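Local coordinates for protein pollen receptor-like kinase 3 (Arabidopsis thaliana, PDB 5WLS) that probably acts as a pollen cell-surface receptor-like kinase, its leucine-rich-repeat extracellular domain being structurally similar to that of the SERK co-receptors, at residues 108-113 and 135-140; 180-183 and 189-192; 23-26 and 31-34. One frame throughout, in Å; residues are numbered along the deposited sequence.

Contact 1 (108-113 and 135-140)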
loop_
_atom_site.group_PDB
_atom_site.type_symbol
_atom_site.label_atom_id
_atom_site.label_comp_id
_atom_site.label_asym_id
_atom_site.label_seq_id
_atom_site.Cartn_x
_atom_site.Cartn_y
_atom_site.Cartn_z
ATOM N N ASP A 108 6.669 -1.882 13.321
ATOM C CA ASP A 108 5.400 -1.588 13.969
ATOM C C ASP A 108 4.499 -0.697 13.119
ATOM O O ASP A 108 3.566 -0.085 13.653
ATOM C CB ASP A 108 5.645 -0.934 15.335
ATOM N N PHE A 109 4.757 -0.614 11.812
ATOM C CA PHE A 109 4.050 0.347 10.969
ATOM C C PHE A 109 2.553 0.064 10.909
ATOM O O PHE A 109 1.743 0.996 10.839
ATOM C CB PHE A 109 4.640 0.342 9.558
ATOM N N PHE A 110 2.160 -1.210 10.933
ATOM C CA PHE A 110 0.759 -1.590 10.788
ATOM C C PHE A 110 0.142 -2.056 12.106
ATOM O O PHE A 110 -0.807 -2.845 12.105
ATOM C CB PHE A 110 0.605 -2.679 9.728
ATOM C CG PHE A 110 1.077 -2.273 8.363
ATOM C CD1 PHE A 110 0.225 -1.625 7.483
ATOM C CD2 PHE A 110 2.372 -2.546 7.954
ATOM C CE1 PHE A 110 0.659 -1.255 6.223
ATOM C CE2 PHE A 110 2.812 -2.179 6.697
ATOM C CZ PHE A 110 1.953 -1.532 5.829
ATOM N N LYS A 111 0.665 -1.578 13.236
ATOM C CA LYS A 111 0.121 -1.987 14.529
ATOM C C LYS A 111 -1.314 -1.504 14.708
ATOM O O LYS A 111 -2.157 -2.228 15.253
ATOM C CB LYS A 111 1.009 -1.472 15.661
ATOM C CG LYS A 111 0.913 -2.294 16.939
ATOM C CD LYS A 111 2.179 -2.182 17.775
ATOM C CE LYS A 111 3.284 -3.092 17.264
ATOM N NZ LYS A 111 4.159 -3.577 18.371
ATOM N N GLU A 112 -1.615 -0.286 14.257
ATOM C CA GLU A 112 -2.920 0.318 14.498
ATOM C C GLU A 112 -3.621 0.661 13.190
ATOM O O GLU A 112 -4.148 1.768 13.033
ATOM C CB GLU A 112 -2.784 1.580 15.355
ATOM C CG GLU A 112 -2.349 1.330 16.786
ATOM C CD GLU A 112 -2.208 2.615 17.581
ATOM O OE1 GLU A 112 -2.342 3.705 16.985
ATOM O OE2 GLU A 112 -1.965 2.535 18.803
ATOM N N THR A 113 -3.624 -0.273 12.242
ATOM C CA THR A 113 -4.350 -0.129 10.979
ATOM C C THR A 113 -5.146 -1.402 10.718
ATOM O O THR A 113 -4.885 -2.126 9.749
ATOM C CB THR A 113 -3.402 0.155 9.812
ATOM O OG1 THR A 113 -2.581 -0.995 9.570
ATOM C CG2 THR A 113 -2.516 1.346 10.115
ATOM N N MET A 135 1.780 -8.774 8.847
ATOM C CA MET A 135 1.283 -10.141 8.835
ATOM C C MET A 135 0.473 -10.481 10.082
ATOM O O MET A 135 0.115 -11.647 10.276
ATOM C CB MET A 135 2.449 -11.119 8.682
ATOM C CG MET A 135 3.396 -10.776 7.544
ATOM S SD MET A 135 2.573 -10.630 5.944
ATOM C CE MET A 135 2.537 -12.342 5.421
ATOM N N GLN A 136 0.177 -9.492 10.924
ATOM C CA GLN A 136 -0.721 -9.663 12.057
ATOM C C GLN A 136 -2.092 -9.049 11.807
ATOM O O GLN A 136 -2.962 -9.129 12.680
ATOM C CB GLN A 136 -0.110 -9.056 13.326
ATOM C CG GLN A 136 1.072 -9.829 13.899
ATOM C CD GLN A 136 0.698 -11.225 14.366
ATOM O OE1 GLN A 136 -0.357 -11.430 14.967
ATOM N NE2 GLN A 136 1.568 -12.191 14.096
ATOM N N LEU A 137 -2.304 -8.442 10.641
ATOM C CA LEU A 137 -3.604 -7.876 10.295
ATOM C C LEU A 137 -4.576 -9.007 9.988
ATOM O O LEU A 137 -4.423 -9.715 8.988
ATOM C CB LEU A 137 -3.476 -6.930 9.104
ATOM C CG LEU A 137 -2.584 -5.700 9.275
ATOM C CD1 LEU A 137 -2.418 -4.972 7.947
ATOM C CD2 LEU A 137 -3.144 -4.770 10.341
ATOM N N ALA A 138 -5.577 -9.185 10.853
ATOM C CA ALA A 138 -6.555 -10.247 10.655
ATOM C C ALA A 138 -7.444 -10.008 9.442
ATOM O O ALA A 138 -7.975 -10.973 8.881
ATOM C CB ALA A 138 -7.418 -10.406 11.909
ATOM N N GLY A 139 -7.618 -8.758 9.022
ATOM C CA GLY A 139 -8.490 -8.420 7.917
ATOM C C GLY A 139 -7.799 -8.160 6.596
ATOM O O GLY A 139 -8.460 -7.720 5.649
ATOM N N LEU A 140 -6.499 -8.424 6.491
ATOM C CA LEU A 140 -5.774 -8.177 5.250
ATOM C C LEU A 140 -6.163 -9.239 4.230
ATOM O O LEU A 140 -6.030 -10.438 4.494
ATOM C CB LEU A 140 -4.268 -8.203 5.497
ATOM C CG LEU A 140 -3.368 -7.920 4.292
ATOM C CD1 LEU A 140 -3.637 -6.533 3.717
ATOM C CD2 LEU A 140 -1.900 -8.109 4.643
#
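The carbonyl O of Leu137, the residue whose side chain reaches over to Phe110 and Thr113, is gripped by two N-H groups: the amide ND2 of Asn161 bonds to it, and within its own type I turn Leu140 N reaches Leu137 O weakly at 3.5 Å. ND2 of Asn161 also bonds Leu140 O, so one side-chain amide serves both ends of that turn.

With its backbone held in this way, Leu137 can serve as the worked example of how one coil of a leucine-rich-repeat solenoid is seated against the next. CG stands beside the backbone N (chi1 -62°) and the chain runs on extended to CD1 (chi2 172°), which sends both methyls toward the preceding coil. CD1 lies 4.2 Å from CB of Phe110, an apolar contact made at the root of that side chain. The other methyl, CD2, comes up against backbone oxygens, 3.5 Å from Phe110 O and 3.2 Å from Thr113 O. It also passes OG1 of Thr113 at 3.9 Å, the two side chains crossing at a slant.

Across this junction the grip is van der Waals packing, since no hydrogen bond joins the two segments. The backbone around Phe110 has bonds of its own: its N bonds OG of Ser133, and the type I turn that contains it is closed by Lys111 N to Asp108 O at 3.3 Å. Its ring has Thr113 OG1 in plane at the edge and packs on Leu116 and Leu134.

All three contacting residues are buried, in the loops that lead back to the sheet: 108-113 precedes strand 118-120, while the loop segment 135-140 precedes the parallel neighbour of that strand, 142-144.

Contact 2 (180-183 and 189-192)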
loop_
_atom_site.group_PDB
_atom_site.type_symbol
_atom_site.label_atom_id
_atom_site.label_comp_id
_atom_site.label_asym_id
_atom_site.label_seq_id
_atom_site.Cartn_x
_atom_site.Cartn_y
_atom_site.Cartn_z
ATOM N N ILE A 180 4.716 -21.777 7.198
ATOM C CA ILE A 180 3.622 -22.701 6.931
ATOM C C ILE A 180 2.276 -22.106 7.323
ATOM O O ILE A 180 1.235 -22.592 6.863
ATOM C CB ILE A 180 3.844 -24.053 7.638
ATOM C CG1 ILE A 180 3.806 -23.892 9.159
ATOM C CG2 ILE A 180 5.153 -24.690 7.186
ATOM C CD1 ILE A 180 3.779 -25.210 9.902
ATOM N N THR A 181 2.261 -21.073 8.174
ATOM C CA THR A 181 1.038 -20.301 8.381
ATOM C C THR A 181 0.487 -19.770 7.063
ATOM O O THR A 181 -0.727 -19.569 6.934
ATOM C CB THR A 181 1.284 -19.152 9.360
ATOM O OG1 THR A 181 2.539 -18.527 9.072
ATOM C CG2 THR A 181 1.311 -19.680 10.792
ATOM N N ILE A 182 1.356 -19.523 6.086
ATOM C CA ILE A 182 0.925 -19.061 4.770
ATOM C C ILE A 182 0.687 -20.233 3.825
ATOM O O ILE A 182 -0.351 -20.314 3.165
ATOM C CB ILE A 182 1.967 -18.082 4.186
ATOM C CG1 ILE A 182 2.022 -16.791 5.000
ATOM C CG2 ILE A 182 1.656 -17.780 2.727
ATOM C CD1 ILE A 182 3.214 -15.917 4.663
ATOM N N SER A 183 1.641 -21.164 3.754
ATOM C CA SER A 183 1.618 -22.185 2.712
ATOM C C SER A 183 0.568 -23.264 2.954
ATOM O O SER A 183 0.181 -23.951 2.003
ATOM C CB SER A 183 3.000 -22.825 2.574
ATOM O OG SER A 183 3.444 -23.362 3.806
ATOM N N GLU A 189 -4.085 -17.576 -3.230
ATOM C CA GLU A 189 -3.175 -17.412 -4.361
ATOM C C GLU A 189 -1.898 -16.757 -3.850
ATOM O O GLU A 189 -1.898 -15.574 -3.500
ATOM C CB GLU A 189 -3.807 -16.586 -5.483
ATOM C CG GLU A 189 -3.056 -16.714 -6.812
ATOM C CD GLU A 189 -3.475 -15.678 -7.845
ATOM O OE1 GLU A 189 -4.463 -14.956 -7.600
ATOM O OE2 GLU A 189 -2.791 -15.560 -8.886
ATOM N N MET A 190 -0.813 -17.522 -3.794
ATOM C CA MET A 190 0.454 -17.041 -3.270
ATOM C C MET A 190 1.528 -17.158 -4.338
ATOM O O MET A 190 1.516 -18.076 -5.166
ATOM C CB MET A 190 0.866 -17.814 -2.010
ATOM C CG MET A 190 1.050 -19.311 -2.214
ATOM S SD MET A 190 1.166 -20.216 -0.657
ATOM C CE MET A 190 -0.548 -20.304 -0.162
ATOM N N LYS A 191 2.450 -16.199 -4.320
ATOM C CA LYS A 191 3.535 -16.164 -5.287
ATOM C C LYS A 191 4.837 -15.850 -4.573
ATOM O O LYS A 191 4.901 -14.908 -3.768
ATOM C CB LYS A 191 3.278 -15.142 -6.396
ATOM C CG LYS A 191 2.133 -15.537 -7.316
ATOM C CD LYS A 191 1.825 -14.459 -8.343
ATOM C CE LYS A 191 0.610 -14.837 -9.181
ATOM N NZ LYS A 191 0.159 -13.730 -10.071
ATOM N N PHE A 192 5.884 -16.644 -4.897
ATOM C CA PHE A 192 7.173 -16.496 -4.228
ATOM C C PHE A 192 8.376 -16.593 -5.173
ATOM O O PHE A 192 9.528 -16.515 -4.687
ATOM C CB PHE A 192 7.319 -17.517 -3.097
ATOM C CG PHE A 192 6.243 -17.417 -2.018
ATOM C CD1 PHE A 192 6.269 -16.450 -1.012
ATOM C CD2 PHE A 192 5.206 -18.332 -2.018
ATOM C CE1 PHE A 192 5.278 -16.422 -0.048
ATOM C CE2 PHE A 192 4.216 -18.303 -1.068
ATOM C CZ PHE A 192 4.250 -17.346 -0.080
#
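The torsions of Met190 and Ile182 bring a thioether and a branch methyl together. In Met190, CG takes the position between the backbone N and the carbonyl carbon (chi1 60°), and the chain then bends at the thioether (chi3 78°), turning CE toward the backbone of helix 180-183. In Ile182, CG1 stands beside the backbone N (chi1 -67°), which leaves the branch methyl CG2 to face the strand.

CE of Met190 comes to rest 3.3 Å from the carbonyl O of Ile182, while its SD lies 3.9 Å from CA of Ser183. The thioether is thus applied to the helix backbone as much as to a side chain. CG2 of Ile182 fills the angle between two partners: it meets CZ of Phe192 at 3.8 Å, in the ring plane at its edge, and SD of Met190 at 4.2 Å. The sulfur also lies at the edge of the Phe192 ring, near its plane. Methyl and sulfur therefore share the rim of one aromatic group.

Here the helix is folded back on the last strand of the main repeat sheet, 189-191, whose backbone pairs with Leu167 in strand 166-168. Ile182 and Phe192 both continue onto the Leu167 side chain, and Phe192 also touches Pro202 in the C-terminal tail.

No hydrogen bond or salt bridge spans the two segments. Thr181 OG1 bonds Leu157 N and Thr181 O bonds Arg185 NE. What remains between helix and strand is packing without a directed bond: CG2 of Ile182 against a sulfur and a ring edge, and the S-methyl of Met190 on a backbone carbonyl oxygen, where its slightly polarised C-H bonds may add a weak electrostatic attraction, a cohesion that depends on fit more than on direction.

Contact 3 (23-26 and 31-34)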
loop_
_atom_site.group_PDB
_atom_site.type_symbol
_atom_site.label_atom_id
_atom_site.label_comp_id
_atom_site.label_asym_id
_atom_site.label_seq_id
_atom_site.Cartn_x
_atom_site.Cartn_y
_atom_site.Cartn_z
ATOM N N THR A 23 -9.976 25.553 -5.577
ATOM C CA THR A 23 -10.058 25.718 -4.132
ATOM C C THR A 23 -11.424 26.207 -3.663
ATOM O O THR A 23 -11.747 26.057 -2.480
ATOM C CB THR A 23 -8.972 26.690 -3.667
ATOM O OG1 THR A 23 -7.776 26.465 -4.423
ATOM C CG2 THR A 23 -8.664 26.494 -2.188
ATOM N N GLY A 24 -12.238 26.775 -4.548
ATOM C CA GLY A 24 -13.530 27.279 -4.128
ATOM C C GLY A 24 -14.715 26.474 -4.619
ATOM O O GLY A 24 -15.828 26.999 -4.713
ATOM N N THR A 25 -14.498 25.197 -4.929
ATOM C CA THR A 25 -15.547 24.328 -5.443
ATOM C C THR A 25 -15.581 23.027 -4.655
ATOM O O THR A 25 -14.562 22.575 -4.125
ATOM C CB THR A 25 -15.351 24.021 -6.939
ATOM O OG1 THR A 25 -14.139 23.276 -7.121
ATOM C CG2 THR A 25 -15.281 25.308 -7.748
ATOM N N ASP A 26 -16.766 22.425 -4.588
ATOM C CA ASP A 26 -16.964 21.208 -3.806
ATOM C C ASP A 26 -16.390 20.011 -4.559
ATOM O O ASP A 26 -16.696 19.826 -5.741
ATOM C CB ASP A 26 -18.446 20.996 -3.515
ATOM C CG ASP A 26 -18.753 19.592 -3.043
ATOM O OD1 ASP A 26 -18.339 19.239 -1.919
ATOM O OD2 ASP A 26 -19.410 18.841 -3.794
ATOM N N LYS A 31 -17.012 17.020 -10.839
ATOM C CA LYS A 31 -16.015 17.579 -11.741
ATOM C C LYS A 31 -14.592 17.239 -11.326
ATOM O O LYS A 31 -13.695 17.233 -12.176
ATOM C CB LYS A 31 -16.165 19.102 -11.816
ATOM C CG LYS A 31 -17.575 19.575 -12.123
ATOM C CD LYS A 31 -17.983 19.251 -13.551
ATOM C CE LYS A 31 -19.342 19.852 -13.871
ATOM N NZ LYS A 31 -19.305 21.341 -13.857
ATOM N N TRP A 32 -14.369 16.956 -10.046
ATOM C CA TRP A 32 -13.026 16.709 -9.533
ATOM C C TRP A 32 -12.565 15.337 -10.000
ATOM O O TRP A 32 -13.005 14.313 -9.465
ATOM C CB TRP A 32 -13.031 16.796 -8.010
ATOM C CG TRP A 32 -13.069 18.190 -7.467
ATOM C CD1 TRP A 32 -14.015 19.140 -7.719
ATOM C CD2 TRP A 32 -12.167 18.766 -6.514
ATOM N NE1 TRP A 32 -13.737 20.285 -7.012
ATOM C CE2 TRP A 32 -12.610 20.080 -6.261
ATOM C CE3 TRP A 32 -11.023 18.304 -5.858
ATOM C CZ2 TRP A 32 -11.948 20.935 -5.385
ATOM C CZ3 TRP A 32 -10.368 19.156 -4.987
ATOM C CH2 TRP A 32 -10.830 20.457 -4.761
ATOM N N PHE A 33 -11.685 15.311 -10.999
ATOM C CA PHE A 33 -11.216 14.046 -11.540
ATOM C C PHE A 33 -10.327 13.335 -10.535
ATOM O O PHE A 33 -9.453 13.939 -9.912
ATOM C CB PHE A 33 -10.476 14.268 -12.860
ATOM C CG PHE A 33 -9.352 13.292 -13.097
ATOM C CD1 PHE A 33 -8.038 13.699 -12.919
ATOM C CD2 PHE A 33 -9.594 11.983 -13.486
ATOM C CE1 PHE A 33 -6.991 12.828 -13.128
ATOM C CE2 PHE A 33 -8.546 11.103 -13.693
ATOM C CZ PHE A 33 -7.244 11.528 -13.514
ATOM N N GLY A 34 -10.535 12.030 -10.413
ATOM C CA GLY A 34 -9.756 11.231 -9.503
ATOM C C GLY A 34 -10.213 11.314 -8.073
ATOM O O GLY A 34 -9.433 11.000 -7.169
#
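Trp32 and Thr25 close a loop in the N-terminal cap of the leucine-rich-repeat solenoid, and the indole can be read atom by atom as an example of how such a cap is pinned. From CB, which points toward the 23-26 segment, CG follows in the position beside the backbone N (chi1 -77°) and carries the ring over to 23-26. CD1 is the first atom to arrive, 3.4 Å from the carbonyl O of Asp26. Next comes NE1, which donates to OG1 of Thr25 at 3.0 Å; the N-H...O angle is a bent 144°, and the hydroxyl sits 17° out of the indole plane. OG1 is engaged on a second front, being hydrogen-bonded to Arg22 O, so the hydroxyl links the indole N-H to the backbone carbonyl of Arg22. Asp26 O also lies close to NE1, but the angle is too poor for a bond. Further round, CE2 passes OG1 at 3.6 Å.

The ring is stacked with Trp21 and touches Val5 of helix 3-9. A leucine in place of Trp32 would probably leave Thr25 OG1 without its N-H donor and strip Trp21 of its stacking partner. Next to CE2 on the same edge of the indole, CZ2 abuts the carbonyl O of Thr25 at 3.3 Å.

In the fold
From the N terminus the chain first meets contact 3, where 23-26 and 31-34 close a short loop of four residues; it includes Cys28, whose disulfide to Cys37 reaches strand 35-38 at one edge of the main sheet. Contact 1 follows in the repeats, joining the loops before strands 118-120 and 142-144, in successive coils, with 21 residues between its segments. Contact 2 comes last, folding helix 180-183 onto the opposite edge strand, 189-191. The three run in series, none nested or crossed. Contacts 1 and 2 do touch, Met135 CE lying 3.7 Å from Ile182 CD1, whereas contact 3 stands apart, its centre about 42 Å from that of contact 2.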